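Local coordinates for protein tubulin binding cofactor C (Leishmania major, PDB 5AJ8) that probably acts as a chaperone in tubulin folding and assembly, and is represented here by its C-terminal domain, at residues T19-S24 against C37-L42; G28-G33 against S47-N52; C56-A61 against L73-W78; L65-C70 against P83-C88; L103-E108 against T165-P170. The protein carries 1 engineered substitution. One frame throughout, in Å; residues are numbered along the deposited sequence. Where two conformers were deposited one is given.

Contact 1. Residues T19-S24 against C37-L42; sequences TDLFIS and CAIYCL
L21-I23 and A38-C41 run parallel, the short strand axes 4.8 Å apart and 18° from parallel, with L21 beside I39, F22 beside Y40 and I23 beside C41. Four backbone bonds join them: L21 N to A38 O, Y40 N to L21 O, I23 N to Y40 O and L42 N to I23 O. Just ahead of the strand, D20 adds a fifth through its side chain: OD1 takes the amide N of A38 at 3.1 Å, the donor arriving from above the carboxylate plane. D20 OD2 reaches Y40 OH through a water 2.8 Å from OD2 and 2.6 Å from OH. F22 and Y40 point the same way, both with CG beside the backbone N (chi1 near -60°). The ring planes are 14° apart, but the rings are slid past each other and barely overlap, F22 CE1 meeting Y40 CD2 at 3.6 Å. On the opposite face, I23 CD1 meets I39 CG2 and I23 CB rests on C41 SG, both at 3.8 Å. The strands belong to successive coils of a right-handed parallel beta-helix. I23 faces V29 and I31 of strand 28-35 across its interior, S164 and R162 bond the Y40 hydroxyl outside, and strand 56-62 continues the sheet beyond 38-41.

Contact 2. Residues G28-G33 against S47-N52; sequences GVFING and SAFLSN
V29 lowers its CG2 methyl onto the small side chain of A48, CG2 to CB 3.7 Å, and begins the interior packing of this pair. Two residues on, I31 and L50 lie side by side pointing the same way. L50 CG sits in the angle between CB and CD1 of I31, 4.2 Å from each. The backbones beneath are nearly exactly parallel, 6° apart, and are joined by V29 N to S47 O, F49 N to V29 O, I31 N to F49 O and S51 N to I31 O. Matching positions one coil apart, with like residues often set over like, belong to the parallel beta-helix: here V29, I31, A48 and L50 look into its interior, where L50 also touches L65 and L67 of strand 64-68, while F30 and F49 stand outside. F49 holds CG opposite its backbone N (chi1 -174°), which swings its ring off to R66. The F30 ring crosses it obliquely and rests against its stem, CD2 to F49 CB 3.9 Å. A water 2.8 Å from V29 O lies over one face of the F30 ring. F30 was modelled in two conformations, so both contacts of its ring are doubtful in detail. At the far end, N32 leans across: ND2 bonds S51 O at 3.3 Å from above the carbonyl plane, with a weak bond to S51 OG. S51 O also accepts G33 N at 3.0 Å. The positive phi of G33 (69°) favours glycine; its CA makes a CH...O contact with N52 O at 3.2 Å.

Contact 3. Residues C56-A61 against L73-W78; sequences CRVYVA and LDMYVW. Engineered in segment 73-78: M75 (natural residue Leu).
C56 starts the pairing with its CB against CD2 of L73, 3.8 Å away, while its carbonyl O accepts the amide of D74. At R57 the contact is aliphatic: CG lies beside CB of D74 at 4.0 Å, but the charged ends part, R57 NH1 bonding N55 and D74 forming a salt bridge with R92. V58 turns to the other face and meets M75, an engineered selenomethionine where leucine is natural. The M75 chain is bent at chi2 and chi3, bringing SE within 3.7 Å of V58 CB and curling CE back over the same valine. Y59 follows on the outer face. Stacking like residues at one level on successive coils is a familiar feature of parallel beta-helices, and Y59 and Y76 do so here, side by side with planes 8° apart and centroids 4.6 Å apart. They form an offset pair in which each ring puts a rim atom over the other's face, Y59 CE2 to Y76 CD1 3.5 Å. Y40 extends the row on the far side of Y59. Both hydroxyls bond the backbone of R162, Y59 OH its O and Y76 OH its N. V60, back in the interior, turns CG1 to both M75 CE and V77 CG2, 4.1 and 4.2 Å off. A61 CB touches W78 CB at 4.1 Å; W78 holds its CG opposite its backbone N (chi1 -165°), so the indole leaves A61 for helix 116-122, and its NE1 bonds T132.

Contact 4. Residues L65-C70 against P83-C88; sequences LRLKGC and PIIEEC
The guanidinium of R66 has I84 CG2 over one face, offset toward the rim, and the carboxylate of E86 at its edge. The two strands belong to successive coils of the parallel beta-helix, and R66, K68, I84 and E86 lie on its outer face, where F142 also covers R66 and I84. R66 NH2 donates to E86 OE1 at 2.9 Å in a salt bridge. The oxygen lies in the guanidinium plane, but the donor stands above the carboxylate plane, the two groups being turned 60° against each other. E86 was modelled in two conformations, so the bridge is seen in the one described and may not persist in the other. K68 runs extended beside E86, its CD 3.8 Å from OE1; NZ stays 4.4 Å from OE2, an electrostatic neighbour beyond salt-bridge range. On the inner face L67 CD1 meets I85 CG2 at 4.1 Å, with chi1 of I85 at 61° putting CG1 between its backbone N and carbonyl carbon and leading the far end of the chain away from L67. The L65 and P83 side chains cross, CD2 to CB also 4.1 Å, and behind this layer lie M75 and V77 of strand 73-79. I84 N to L65 O, L67 N to I84 O and G69 N to E86 O tie the backbones, while E86 N to L67 O is a weak, bent bond. The chains then turn together, G69 and E87 both at positive phi. Past the turn the sulfur of C88 packs on C70 CB at 3.8 Å and accepts the amide of C70, N to SG 3.5 Å, with an angle of 157° at the hydrogen.

Contact 5. Residues L103-E108 against T165-P170; sequences LSSCTE and TTVFGP
S105 OG receives the backbone N-H of F168, N to OG 3.0 Å and almost straight at 175°. Around this bond the packing is light: F168 CB lies 3.6 Å from S105 OG, and V167 CG1 rests on S104 O at 3.7 Å. A water makes a second link, accepting from C106 N at 3.0 Å and donating to F168 O at 2.9 Å, so both backbone polar groups of F168 are tied to the 103-108 loop. The serine hydroxyl is placed by its torsion, OG beside its own backbone N (chi1 -55°), and held by a second bond to G101 O. F168 keeps CG opposite its N, which carries the ring off the loop to L42 and strand 21-23. Further out, W99 NE1 bonds T166 O, the T166 hydroxyl bonds S164, and H25 takes E108 N. Neither segment has regular secondary structure; the contact ties the loop ahead of helix 116-122 to the C-terminal chain on the outside of the beta-helix. Since F168 N can only donate and G101 O only accept, the hydroxyl probably passes its own hydrogen to G101 O, an arrangement that would fix its rotation.

In the fold
Contacts 1 and 3 lie in one parallel sheet of the beta-helix, joined by backbone bonds between strands 38-41 and 56-62, their centres about 10 Å apart. Contacts 2 and 4 share the other sheet, where strands 47-51 and 64-68 are neighbours, also about 10 Å between centres. Along the chain contacts 1 and 2 interleave, as do 3 and 4, because each coil visits both sheets. L50 meets V58 and L73 meets L67 between them, so the two sheets of this C-terminal domain close on one apolar interior. Contact 5 comes last, on the surface beside contact 1 and about 27 Å, centre to centre, from contact 4. There F168 packs on F22 and I23, so the C-terminal chain runs along the outermost strand of that sheet.

Contact 1. Residues T19-S24 against C37-L42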
# COMPACT_ATOMS: atom_id res chain seq x y z
N THR A 19 12.73 10.61 -0.75
CA THR A 19 13.52 9.47 -0.26
C THR A 19 12.59 8.25 -0.19
O THR A 19 11.55 8.30 0.49
CB THR A 19 14.07 9.69 1.17
OG1 THR A 19 14.82 10.89 1.24
CG2 THR A 19 14.98 8.53 1.62
N ASP A 20 12.97 7.17 -0.87
CA ASP A 20 12.22 5.93 -0.78
C ASP A 20 12.12 5.42 0.66
O ASP A 20 13.10 5.48 1.40
CB ASP A 20 12.80 4.89 -1.74
CG ASP A 20 12.56 5.26 -3.22
OD1 ASP A 20 11.98 6.36 -3.50
OD2 ASP A 20 12.95 4.45 -4.10
N LEU A 21 10.93 4.99 1.07
CA LEU A 21 10.68 4.52 2.45
C LEU A 21 10.47 3.00 2.51
O LEU A 21 9.86 2.43 1.61
CB LEU A 21 9.47 5.22 3.06
CG LEU A 21 9.50 6.75 3.08
CD1 LEU A 21 8.24 7.23 3.79
CD2 LEU A 21 10.75 7.28 3.76
N PHE A 22 10.97 2.38 3.58
CA PHE A 22 10.86 0.95 3.79
C PHE A 22 10.15 0.70 5.12
O PHE A 22 10.71 0.91 6.18
CB PHE A 22 12.25 0.30 3.73
CG PHE A 22 12.93 0.49 2.40
CD1 PHE A 22 12.50 -0.21 1.29
CD2 PHE A 22 13.97 1.39 2.24
CE1 PHE A 22 13.10 -0.04 0.06
CE2 PHE A 22 14.59 1.59 0.99
CZ PHE A 22 14.15 0.86 -0.10
N ILE A 23 8.89 0.30 5.05
CA ILE A 23 8.02 0.17 6.22
C ILE A 23 7.97 -1.31 6.60
O ILE A 23 7.48 -2.13 5.83
CB ILE A 23 6.63 0.73 5.90
CG1 ILE A 23 6.84 2.25 5.60
CG2 ILE A 23 5.62 0.46 7.04
CD1 ILE A 23 5.61 3.11 5.57
N SER A 24 8.51 -1.65 7.75
CA SER A 24 8.54 -3.08 8.14
C SER A 24 7.15 -3.57 8.59
O SER A 24 6.21 -2.78 8.71
CB SER A 24 9.62 -3.36 9.21
OG SER A 24 9.92 -4.75 9.28
N CYS A 37 8.13 10.08 -3.72
CA CYS A 37 8.92 8.91 -3.36
C CYS A 37 8.16 7.62 -3.59
O CYS A 37 6.98 7.64 -3.93
CB CYS A 37 9.41 9.00 -1.92
SG CYS A 37 8.13 9.00 -0.66
N ALA A 38 8.88 6.51 -3.44
CA ALA A 38 8.31 5.20 -3.47
C ALA A 38 8.28 4.70 -2.05
O ALA A 38 9.24 4.88 -1.29
CB ALA A 38 9.15 4.27 -4.34
N ILE A 39 7.18 4.05 -1.68
CA ILE A 39 6.99 3.55 -0.32
C ILE A 39 6.74 2.05 -0.40
O ILE A 39 5.76 1.61 -0.96
CB ILE A 39 5.82 4.27 0.37
CG1 ILE A 39 6.06 5.78 0.39
CG2 ILE A 39 5.62 3.75 1.79
CD1 ILE A 39 4.90 6.56 0.99
N TYR A 40 7.66 1.26 0.16
CA TYR A 40 7.60 -0.20 0.10
C TYR A 40 7.27 -0.74 1.49
O TYR A 40 8.09 -0.59 2.41
CB TYR A 40 8.95 -0.73 -0.35
CG TYR A 40 9.32 -0.30 -1.74
CD1 TYR A 40 8.75 -0.91 -2.84
CD2 TYR A 40 10.24 0.72 -1.96
CE1 TYR A 40 9.08 -0.52 -4.10
CE2 TYR A 40 10.59 1.10 -3.22
CZ TYR A 40 10.00 0.49 -4.29
OH TYR A 40 10.35 0.86 -5.55
N CYS A 41 6.07 -1.31 1.65
CA CYS A 41 5.64 -1.88 2.92
C CYS A 41 5.59 -3.42 2.90
O CYS A 41 4.92 -4.03 2.05
CB CYS A 41 4.26 -1.39 3.34
SG CYS A 41 3.97 0.40 3.19
N LEU A 42 6.27 -4.03 3.86
CA LEU A 42 6.04 -5.43 4.15
C LEU A 42 4.57 -5.56 4.65
O LEU A 42 3.97 -4.57 5.09
CB LEU A 42 7.04 -5.94 5.18
CG LEU A 42 8.52 -5.85 4.81
CD1 LEU A 42 9.41 -6.41 5.91
CD2 LEU A 42 8.82 -6.55 3.48
O HOH W 1 12.11 2.69 -6.08

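Contact 2. Residues G28-G33 against S47-N52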
# COMPACT_ATOMS: atom_id res chain seq x y z
N GLY A 28 -0.11 -2.17 12.47
CA GLY A 28 -0.77 -0.92 12.11
C GLY A 28 0.24 0.15 11.71
O GLY A 28 1.30 0.25 12.32
N VAL A 29 -0.07 0.90 10.66
CA VAL A 29 0.76 2.02 10.25
C VAL A 29 -0.06 3.27 9.91
O VAL A 29 -1.23 3.20 9.47
CB VAL A 29 1.74 1.68 9.08
CG1 VAL A 29 2.63 0.51 9.45
CG2 VAL A 29 1.01 1.37 7.80
N PHE A 30 0.59 4.40 10.14
CA PHE A 30 0.09 5.72 9.79
C PHE A 30 1.21 6.40 9.04
O PHE A 30 2.31 6.52 9.57
CB PHE A 30 -0.17 6.57 11.05
CG PHE A 30 -1.28 6.06 11.90
CD1 PHE A 30 -1.01 5.14 12.91
CD2 PHE A 30 -2.59 6.49 11.71
CE1 PHE A 30 -2.03 4.66 13.72
CE2 PHE A 30 -3.62 6.01 12.51
CZ PHE A 30 -3.33 5.10 13.52
N ILE A 31 0.93 6.87 7.83
CA ILE A 31 1.92 7.55 7.00
C ILE A 31 1.36 8.94 6.66
O ILE A 31 0.29 9.06 6.04
CB ILE A 31 2.20 6.79 5.71
CG1 ILE A 31 2.74 5.40 6.02
CG2 ILE A 31 3.23 7.55 4.87
CD1 ILE A 31 2.66 4.45 4.86
N ASN A 32 2.07 9.97 7.11
CA ASN A 32 1.61 11.34 7.01
C ASN A 32 2.62 12.20 6.27
O ASN A 32 3.80 12.21 6.61
CB ASN A 32 1.39 11.89 8.41
CG ASN A 32 0.83 13.30 8.41
OD1 ASN A 32 1.26 14.13 9.22
ND2 ASN A 32 -0.11 13.59 7.51
N GLY A 33 2.14 12.91 5.27
CA GLY A 33 2.87 14.00 4.67
C GLY A 33 4.10 13.60 3.87
O GLY A 33 5.09 14.29 3.92
N SER A 47 -4.46 -2.15 10.06
CA SER A 47 -4.80 -1.11 9.14
C SER A 47 -3.59 -0.23 8.75
O SER A 47 -2.63 -0.11 9.49
CB SER A 47 -5.97 -0.26 9.65
OG SER A 47 -5.72 0.22 10.94
N ALA A 48 -3.68 0.33 7.55
CA ALA A 48 -2.75 1.31 7.03
C ALA A 48 -3.55 2.57 6.69
O ALA A 48 -4.56 2.49 6.01
CB ALA A 48 -2.06 0.77 5.79
N PHE A 49 -3.11 3.70 7.21
CA PHE A 49 -3.74 4.99 6.99
C PHE A 49 -2.72 5.95 6.40
O PHE A 49 -1.68 6.18 7.00
CB PHE A 49 -4.29 5.51 8.30
CG PHE A 49 -5.10 6.77 8.16
CD1 PHE A 49 -6.45 6.73 7.86
CD2 PHE A 49 -4.50 8.00 8.35
CE1 PHE A 49 -7.19 7.90 7.76
CE2 PHE A 49 -5.23 9.17 8.25
CZ PHE A 49 -6.57 9.12 7.94
N LEU A 50 -2.98 6.45 5.19
CA LEU A 50 -2.13 7.48 4.57
C LEU A 50 -2.90 8.81 4.54
O LEU A 50 -4.08 8.85 4.17
CB LEU A 50 -1.73 7.08 3.16
CG LEU A 50 -0.80 5.87 2.99
CD1 LEU A 50 -1.56 4.55 3.04
CD2 LEU A 50 -0.04 5.97 1.67
N SER A 51 -2.23 9.90 4.92
CA SER A 51 -2.82 11.21 4.85
C SER A 51 -1.86 12.26 4.29
O SER A 51 -0.67 12.25 4.57
CB SER A 51 -3.32 11.66 6.23
OG SER A 51 -2.26 11.58 7.15
N ASN A 52 -2.40 13.16 3.51
CA ASN A 52 -1.64 14.27 2.97
C ASN A 52 -0.38 13.83 2.23
O ASN A 52 0.67 14.44 2.37
CB ASN A 52 -1.30 15.24 4.10
CG ASN A 52 -2.54 15.71 4.85
OD1 ASN A 52 -2.60 15.66 6.08
ND2 ASN A 52 -3.55 16.15 4.11
O HOH W 2 -3.46 2.58 11.13

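Contact 3. Residues C56-A61 against L73-W78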
# COMPACT_ATOMS: atom_id res chain seq x y z
N CYS A 56 3.33 9.86 -4.85
CA CYS A 56 4.04 8.71 -4.30
C CYS A 56 3.58 7.46 -4.99
O CYS A 56 2.45 7.39 -5.45
CB CYS A 56 3.80 8.56 -2.79
SG CYS A 56 4.47 9.87 -1.76
N ARG A 57 4.48 6.47 -5.06
CA ARG A 57 4.15 5.11 -5.47
C ARG A 57 4.24 4.25 -4.22
O ARG A 57 5.29 4.20 -3.59
CB ARG A 57 5.16 4.61 -6.52
CG ARG A 57 4.86 4.89 -7.97
CD ARG A 57 4.79 6.37 -8.28
NE ARG A 57 5.92 7.15 -7.78
CZ ARG A 57 5.87 8.48 -7.64
NH1 ARG A 57 4.77 9.16 -7.99
NH2 ARG A 57 6.95 9.12 -7.15
N VAL A 58 3.14 3.57 -3.86
CA VAL A 58 3.04 2.85 -2.58
C VAL A 58 2.69 1.38 -2.80
O VAL A 58 1.79 1.07 -3.58
CB VAL A 58 1.96 3.49 -1.72
CG1 VAL A 58 1.89 2.88 -0.33
CG2 VAL A 58 2.22 4.99 -1.62
N TYR A 59 3.47 0.47 -2.20
CA TYR A 59 3.26 -0.97 -2.30
C TYR A 59 2.93 -1.44 -0.90
O TYR A 59 3.77 -1.37 -0.03
CB TYR A 59 4.50 -1.68 -2.84
CG TYR A 59 4.95 -1.18 -4.21
CD1 TYR A 59 5.67 -0.01 -4.34
CD2 TYR A 59 4.62 -1.87 -5.38
CE1 TYR A 59 6.06 0.46 -5.58
CE2 TYR A 59 5.00 -1.39 -6.63
CZ TYR A 59 5.73 -0.23 -6.73
OH TYR A 59 6.17 0.24 -7.96
N VAL A 60 1.70 -1.87 -0.67
CA VAL A 60 1.26 -2.23 0.69
C VAL A 60 0.26 -3.39 0.69
O VAL A 60 -0.66 -3.44 -0.16
CB VAL A 60 0.63 -0.99 1.41
CG1 VAL A 60 -0.54 -0.43 0.62
CG2 VAL A 60 0.25 -1.29 2.84
N ALA A 61 0.47 -4.31 1.62
CA ALA A 61 -0.52 -5.29 1.98
C ALA A 61 -1.02 -4.98 3.39
O ALA A 61 -0.21 -4.67 4.27
CB ALA A 61 0.06 -6.70 1.92
N LEU A 73 -1.33 9.43 -6.20
CA LEU A 73 -0.72 8.22 -5.61
C LEU A 73 -1.00 7.04 -6.51
O LEU A 73 -2.14 6.85 -6.95
CB LEU A 73 -1.30 7.93 -4.22
CG LEU A 73 -1.04 8.86 -3.03
CD1 LEU A 73 -0.98 8.17 -1.70
CD2 LEU A 73 0.19 9.71 -3.23
N ASP A 74 0.04 6.28 -6.85
CA ASP A 74 -0.16 4.98 -7.50
C ASP A 74 -0.09 3.95 -6.38
O ASP A 74 0.95 3.82 -5.72
CB ASP A 74 0.87 4.69 -8.59
CG ASP A 74 0.66 5.54 -9.86
OD1 ASP A 74 -0.41 6.17 -10.02
OD2 ASP A 74 1.62 5.60 -10.68
N MSE A 75 -1.21 3.28 -6.12
CA MSE A 75 -1.36 2.37 -4.96
C MSE A 75 -1.35 0.93 -5.42
O MSE A 75 -2.30 0.50 -6.10
CB MSE A 75 -2.70 2.66 -4.25
CG MSE A 75 -2.93 4.04 -3.65
SE MSE A 75 -1.53 4.55 -2.39
CE MSE A 75 -1.81 2.99 -1.20
N TYR A 76 -0.32 0.16 -5.06
CA TYR A 76 -0.22 -1.26 -5.37
C TYR A 76 -0.56 -2.07 -4.13
O TYR A 76 0.24 -2.18 -3.19
CB TYR A 76 1.18 -1.60 -5.91
CG TYR A 76 1.52 -0.87 -7.21
CD1 TYR A 76 2.07 0.41 -7.20
CD2 TYR A 76 1.25 -1.45 -8.42
CE1 TYR A 76 2.38 1.08 -8.39
CE2 TYR A 76 1.54 -0.81 -9.61
CZ TYR A 76 2.10 0.45 -9.59
OH TYR A 76 2.35 1.07 -10.80
N VAL A 77 -1.75 -2.65 -4.14
CA VAL A 77 -2.45 -2.98 -2.94
C VAL A 77 -2.92 -4.46 -2.89
O VAL A 77 -3.48 -4.98 -3.87
CB VAL A 77 -3.69 -2.04 -2.82
CG1 VAL A 77 -4.61 -2.47 -1.69
CG2 VAL A 77 -3.24 -0.61 -2.62
N TRP A 78 -2.71 -5.10 -1.74
CA TRP A 78 -3.38 -6.36 -1.40
C TRP A 78 -4.08 -6.11 -0.07
O TRP A 78 -3.43 -6.02 0.97
CB TRP A 78 -2.39 -7.52 -1.31
CG TRP A 78 -3.03 -8.93 -1.31
CD1 TRP A 78 -4.15 -9.35 -0.64
CD2 TRP A 78 -2.54 -10.09 -2.01
NE1 TRP A 78 -4.39 -10.68 -0.90
CE2 TRP A 78 -3.41 -11.15 -1.73
CE3 TRP A 78 -1.46 -10.30 -2.87
CZ2 TRP A 78 -3.23 -12.43 -2.28
CZ3 TRP A 78 -1.28 -11.55 -3.42
CH2 TRP A 78 -2.16 -12.60 -3.13

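Contact 4. Residues L65-C70 against P83-C88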
# COMPACT_ATOMS: atom_id res chain seq x y z
N LEU A 65 -7.30 -0.41 4.46
CA LEU A 65 -6.54 0.67 3.86
C LEU A 65 -7.41 1.91 3.78
O LEU A 65 -8.51 1.87 3.24
CB LEU A 65 -6.04 0.30 2.46
CG LEU A 65 -5.23 1.36 1.70
CD1 LEU A 65 -4.02 1.83 2.47
CD2 LEU A 65 -4.78 0.85 0.33
N ARG A 66 -6.94 3.01 4.36
CA ARG A 66 -7.66 4.28 4.24
C ARG A 66 -6.73 5.42 3.84
O ARG A 66 -5.64 5.58 4.39
CB ARG A 66 -8.40 4.61 5.54
CG ARG A 66 -9.18 5.92 5.45
CD ARG A 66 -10.44 5.91 6.30
NE ARG A 66 -11.24 7.13 6.18
CZ ARG A 66 -12.48 7.26 6.65
NH1 ARG A 66 -13.10 6.24 7.25
NH2 ARG A 66 -13.11 8.41 6.54
N LEU A 67 -7.17 6.21 2.89
CA LEU A 67 -6.40 7.37 2.43
C LEU A 67 -7.22 8.66 2.54
O LEU A 67 -8.39 8.70 2.18
CB LEU A 67 -5.92 7.17 1.00
CG LEU A 67 -4.92 6.02 0.80
CD1 LEU A 67 -5.62 4.84 0.16
CD2 LEU A 67 -3.78 6.45 -0.08
N LYS A 68 -6.59 9.72 3.04
CA LYS A 68 -7.26 11.00 3.22
C LYS A 68 -6.36 12.13 2.72
O LYS A 68 -5.21 12.21 3.09
CB LYS A 68 -7.61 11.24 4.68
CG LYS A 68 -8.28 12.59 4.91
CD LYS A 68 -8.87 12.72 6.30
CE LYS A 68 -9.63 14.04 6.41
NZ LYS A 68 -10.10 14.25 7.81
N GLY A 69 -6.91 13.00 1.90
CA GLY A 69 -6.20 14.19 1.45
C GLY A 69 -4.99 13.89 0.60
O GLY A 69 -4.02 14.64 0.63
N CYS A 70 -5.05 12.81 -0.19
CA CYS A 70 -3.94 12.41 -1.06
C CYS A 70 -4.21 12.71 -2.55
O CYS A 70 -5.33 12.64 -3.00
CB CYS A 70 -3.66 10.91 -0.87
SG CYS A 70 -3.14 10.42 0.81
N PRO A 83 -10.44 -0.74 -0.07
CA PRO A 83 -9.82 0.53 0.32
C PRO A 83 -10.81 1.68 0.32
O PRO A 83 -11.73 1.71 -0.52
CB PRO A 83 -8.75 0.74 -0.77
CG PRO A 83 -8.41 -0.65 -1.22
CD PRO A 83 -9.70 -1.41 -1.15
N ILE A 84 -10.69 2.58 1.30
CA ILE A 84 -11.54 3.76 1.42
C ILE A 84 -10.70 5.00 1.10
O ILE A 84 -9.60 5.16 1.65
CB ILE A 84 -12.13 3.90 2.85
CG1 ILE A 84 -13.04 2.71 3.18
CG2 ILE A 84 -12.93 5.18 2.98
CD1 ILE A 84 -13.57 2.67 4.60
N ILE A 85 -11.21 5.88 0.26
CA ILE A 85 -10.57 7.18 0.07
C ILE A 85 -11.51 8.32 0.46
O ILE A 85 -12.73 8.16 0.49
CB ILE A 85 -10.06 7.39 -1.36
CG1 ILE A 85 -11.18 7.32 -2.40
CG2 ILE A 85 -9.00 6.36 -1.69
CD1 ILE A 85 -10.73 7.71 -3.80
N GLU A 86 -10.90 9.46 0.77
CA GLU A 86 -11.60 10.63 1.24
C GLU A 86 -10.80 11.88 0.89
O GLU A 86 -9.64 12.00 1.30
CB GLU A 86 -11.80 10.57 2.75
CG GLU A 86 -12.62 11.72 3.29
CD GLU A 86 -12.71 11.76 4.81
OE1 GLU A 86 -12.11 10.89 5.49
OE2 GLU A 86 -13.40 12.68 5.32
N GLU A 87 -11.40 12.82 0.16
CA GLU A 87 -10.68 14.01 -0.31
C GLU A 87 -9.37 13.61 -1.05
O GLU A 87 -8.31 14.17 -0.78
CB GLU A 87 -10.42 14.96 0.86
CG GLU A 87 -11.69 15.71 1.29
CD GLU A 87 -11.66 16.24 2.73
OE1 GLU A 87 -10.59 16.26 3.38
OE2 GLU A 87 -12.73 16.64 3.23
N CYS A 88 -9.48 12.62 -1.94
CA CYS A 88 -8.35 12.16 -2.75
C CYS A 88 -8.67 12.38 -4.22
O CYS A 88 -9.83 12.46 -4.61
CB CYS A 88 -8.04 10.69 -2.50
SG CYS A 88 -7.45 10.30 -0.84

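Contact 5. Residues L103-E108 against T165-P170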
# COMPACT_ATOMS: atom_id res chain seq x y z
N LEU A 103 9.96 -10.50 -3.18
CA LEU A 103 10.31 -11.91 -3.23
C LEU A 103 11.80 -12.15 -3.03
O LEU A 103 12.18 -13.24 -2.60
CB LEU A 103 9.81 -12.54 -4.52
CG LEU A 103 8.30 -12.35 -4.74
CD1 LEU A 103 7.88 -13.05 -6.02
CD2 LEU A 103 7.47 -12.86 -3.58
N SER A 104 12.62 -11.11 -3.22
CA SER A 104 14.08 -11.16 -2.90
C SER A 104 14.40 -10.44 -1.59
O SER A 104 15.57 -10.12 -1.31
CB SER A 104 14.89 -10.53 -4.02
OG SER A 104 14.56 -11.11 -5.26
N SER A 105 13.37 -10.20 -0.78
CA SER A 105 13.49 -9.53 0.50
C SER A 105 13.23 -10.54 1.59
O SER A 105 12.81 -11.66 1.33
CB SER A 105 12.49 -8.37 0.59
OG SER A 105 12.63 -7.47 -0.50
N CYS A 106 13.46 -10.13 2.84
CA CYS A 106 13.18 -10.99 3.98
C CYS A 106 12.52 -10.25 5.13
O CYS A 106 12.55 -9.03 5.18
CB CYS A 106 14.47 -11.66 4.45
SG CYS A 106 15.69 -10.55 5.18
N THR A 107 11.91 -11.00 6.05
CA THR A 107 11.33 -10.41 7.24
C THR A 107 12.46 -9.99 8.16
O THR A 107 13.63 -10.18 7.85
CB THR A 107 10.38 -11.37 8.00
OG1 THR A 107 11.12 -12.49 8.50
CG2 THR A 107 9.26 -11.87 7.10
N GLU A 108 12.10 -9.43 9.31
CA GLU A 108 13.07 -9.05 10.31
C GLU A 108 13.88 -10.28 10.79
O GLU A 108 15.07 -10.17 11.01
CB GLU A 108 12.37 -8.38 11.49
CG GLU A 108 13.24 -7.37 12.22
CD GLU A 108 12.65 -6.94 13.56
OE1 GLU A 108 11.42 -6.69 13.64
OE2 GLU A 108 13.43 -6.86 14.54
N THR A 165 11.81 -3.89 -8.77
CA THR A 165 12.73 -4.94 -8.33
C THR A 165 13.45 -4.54 -7.06
O THR A 165 14.29 -5.27 -6.59
CB THR A 165 13.76 -5.28 -9.41
OG1 THR A 165 14.50 -4.10 -9.76
CG2 THR A 165 13.07 -5.85 -10.68
N THR A 166 13.08 -3.40 -6.47
CA THR A 166 13.74 -2.89 -5.27
C THR A 166 13.68 -3.89 -4.10
O THR A 166 12.60 -4.36 -3.75
CB THR A 166 13.15 -1.53 -4.82
OG1 THR A 166 13.37 -0.55 -5.85
CG2 THR A 166 13.83 -1.05 -3.56
N VAL A 167 14.84 -4.22 -3.53
CA VAL A 167 14.91 -5.03 -2.32
C VAL A 167 14.59 -4.18 -1.08
O VAL A 167 15.01 -3.02 -0.99
CB VAL A 167 16.30 -5.70 -2.17
CG1 VAL A 167 16.36 -6.55 -0.90
CG2 VAL A 167 16.60 -6.55 -3.41
N PHE A 168 13.82 -4.74 -0.15
CA PHE A 168 13.47 -4.05 1.08
C PHE A 168 14.71 -3.83 1.94
O PHE A 168 15.47 -4.77 2.21
CB PHE A 168 12.44 -4.84 1.90
CG PHE A 168 12.02 -4.15 3.19
CD1 PHE A 168 12.73 -4.36 4.36
CD2 PHE A 168 10.92 -3.32 3.22
CE1 PHE A 168 12.36 -3.72 5.53
CE2 PHE A 168 10.54 -2.68 4.39
CZ PHE A 168 11.26 -2.88 5.55
N GLY A 169 14.89 -2.59 2.38
CA GLY A 169 15.74 -2.32 3.52
C GLY A 169 16.80 -1.30 3.25
O GLY A 169 17.06 -0.98 2.09
N PRO A 170 17.40 -0.74 4.31
CA PRO A 170 17.05 -1.01 5.71
C PRO A 170 15.74 -0.32 6.11
O PRO A 170 15.35 0.69 5.51
CB PRO A 170 18.23 -0.42 6.50
CG PRO A 170 19.12 0.26 5.51
CD PRO A 170 18.41 0.32 4.19
O HOH W 3 14.99 -7.50 2.90